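Local coordinates for autophagy protein 5 (Saccharomyces cerevisiae, PDB 2DYO) that is conjugated to the ubiquitin-like protein Atg12 and is required for autophagic vesicle formation and cytoplasm-to-vacuole transport in yeast, at residues A[7-10]-A[11-15]. Numbering follows the deposited sequence.
Sequences IKQL and LWNGE
Asn-13 N donates to Gln-9 O over 2.9 Å, one of three successive i to i+4 bonds along helix 4-12. Before it come Trp-12 N to Lys-8 O, also 2.9 Å, and Leu-11 N to Ile-7 O at 3.1 Å. Side chains repeat the pairing of Gln-9 with Asn-13: Asn-13 ND2 reaches Gln-9 OE1 at 3.0 Å, but the bond is weak, its N-H...O angle being only 121°. The two amides are tilted 31° from one another. Gln-9 meets its partner because CG stands anti to the backbone N (chi1 -176°) and the chain then bends at chi2, turning OE1 toward Asn-13. With an alanine here in place of Gln-9, the Asn-13 amide would probably lose this acceptor and be freer to turn. Gly-14 N, one residue further on, makes a weak bond to Leu-11 O.

Packing between the side chains of the turn is slight. Leu-11 lies against the Ile-7 carbonyl, its CG 3.4 Å from Ile-7 O, and the one apolar side-chain pair is Leu-11 CD1 with Ile-7 CG2, loose at 4.4 Å.

The segment belongs to helix 4-12 and leads into strand 15-22 of the UblA sheet, where Glu-15 forms a salt bridge with Arg-41 of strand 37-43. The Trp-12 indole faces the helical region instead, its NE1 bonded to Arg-183 O and its ring meeting Phe-185 and Phe-188. Lys-8 packs on helix 185-195, Ile-7 touches helix 266-273, and a chain of another protein packs against Ile-7, Leu-10 and Leu-11.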
loop_
_atom_site.group_PDB
_atom_site.type_symbol
_atom_site.label_atom_id
_atom_site.label_comp_id
_atom_site.label_asym_id
_atom_site.label_seq_id
_atom_site.Cartn_x
_atom_site.Cartn_y
_atom_site.Cartn_z
ATOM N N ILE A 7 -5.337 -13.036 -10.941
ATOM C CA ILE A 7 -4.730 -11.715 -10.871
ATOM C C ILE A 7 -4.678 -11.263 -9.412
ATOM O O ILE A 7 -3.640 -10.818 -8.936
ATOM C CB ILE A 7 -5.543 -10.689 -11.706
ATOM C CG1 ILE A 7 -5.399 -11.005 -13.199
ATOM C CG2 ILE A 7 -5.062 -9.267 -11.413
ATOM C CD1 ILE A 7 -6.280 -10.154 -14.104
ATOM N N LYS A 8 -5.799 -11.387 -8.704
ATOM C CA LYS A 8 -5.852 -10.986 -7.299
ATOM C C LYS A 8 -4.885 -11.802 -6.447
ATOM O O LYS A 8 -4.359 -11.303 -5.454
ATOM C CB LYS A 8 -7.276 -11.122 -6.748
ATOM C CG LYS A 8 -8.238 -10.070 -7.286
ATOM C CD LYS A 8 -9.582 -10.115 -6.590
ATOM C CE LYS A 8 -10.512 -9.037 -7.127
ATOM N NZ LYS A 8 -11.837 -9.040 -6.456
ATOM N N GLN A 9 -4.644 -13.050 -6.841
ATOM C CA GLN A 9 -3.719 -13.905 -6.106
ATOM C C GLN A 9 -2.300 -13.361 -6.268
ATOM O O GLN A 9 -1.504 -13.378 -5.332
ATOM C CB GLN A 9 -3.795 -15.340 -6.632
ATOM C CG GLN A 9 -2.933 -16.353 -5.875
ATOM C CD GLN A 9 -3.303 -16.470 -4.405
ATOM O OE1 GLN A 9 -2.693 -15.836 -3.544
ATOM N NE2 GLN A 9 -4.313 -17.280 -4.115
ATOM N N LEU A 10 -1.991 -12.877 -7.464
ATOM C CA LEU A 10 -0.679 -12.309 -7.736
ATOM C C LEU A 10 -0.466 -11.044 -6.906
ATOM O O LEU A 10 0.631 -10.792 -6.407
ATOM C CB LEU A 10 -0.539 -11.971 -9.227
ATOM C CG LEU A 10 -0.381 -13.150 -10.193
ATOM C CD1 LEU A 10 -0.374 -12.644 -11.632
ATOM C CD2 LEU A 10 0.914 -13.890 -9.882
ATOM N N LEU A 11 -1.520 -10.250 -6.764
ATOM C CA LEU A 11 -1.438 -9.014 -5.991
ATOM C C LEU A 11 -1.289 -9.348 -4.514
ATOM O O LEU A 11 -0.541 -8.692 -3.786
ATOM C CB LEU A 11 -2.696 -8.172 -6.220
ATOM C CG LEU A 11 -2.899 -7.718 -7.674
ATOM C CD1 LEU A 11 -4.182 -6.900 -7.798
ATOM C CD2 LEU A 11 -1.691 -6.882 -8.115
ATOM N N TRP A 12 -1.997 -10.384 -4.084
ATOM C CA TRP A 12 -1.951 -10.816 -2.692
ATOM C C TRP A 12 -0.557 -11.330 -2.369
ATOM O O TRP A 12 -0.035 -11.091 -1.282
ATOM C CB TRP A 12 -2.988 -11.914 -2.446
ATOM C CG TRP A 12 -3.212 -12.206 -0.997
ATOM C CD1 TRP A 12 -2.817 -13.318 -0.309
ATOM C CD2 TRP A 12 -3.898 -11.373 -0.054
ATOM N NE1 TRP A 12 -3.220 -13.231 1.005
ATOM C CE2 TRP A 12 -3.884 -12.047 1.190
ATOM C CE3 TRP A 12 -4.521 -10.119 -0.138
ATOM C CZ2 TRP A 12 -4.476 -11.511 2.342
ATOM C CZ3 TRP A 12 -5.110 -9.584 1.008
ATOM C CH2 TRP A 12 -5.080 -10.282 2.233
ATOM N N ASN A 13 0.048 -12.032 -3.323
ATOM C CA ASN A 13 1.396 -12.556 -3.135
ATOM C C ASN A 13 2.450 -11.461 -3.349
ATOM O O ASN A 13 3.645 -11.693 -3.134
ATOM C CB ASN A 13 1.644 -13.730 -4.091
ATOM C CG ASN A 13 0.734 -14.919 -3.811
ATOM O OD1 ASN A 13 0.694 -15.878 -4.580
ATOM N ND2 ASN A 13 0.000 -14.860 -2.710
ATOM N N GLY A 14 2.009 -10.272 -3.764
ATOM C CA GLY A 14 2.942 -9.167 -3.965
ATOM C C GLY A 14 3.761 -9.012 -2.700
ATOM O O GLY A 14 3.214 -9.127 -1.603
ATOM N N GLU A 15 5.060 -8.749 -2.832
ATOM C CA GLU A 15 5.928 -8.651 -1.660
ATOM C C GLU A 15 7.238 -7.929 -1.972
ATOM O O GLU A 15 7.803 -8.086 -3.055
ATOM C CB GLU A 15 6.218 -10.065 -1.165
ATOM C CG GLU A 15 6.733 -10.187 0.249
ATOM C CD GLU A 15 6.707 -11.635 0.710
ATOM O OE1 GLU A 15 7.790 -12.233 0.862
ATOM O OE2 GLU A 15 5.594 -12.179 0.896
#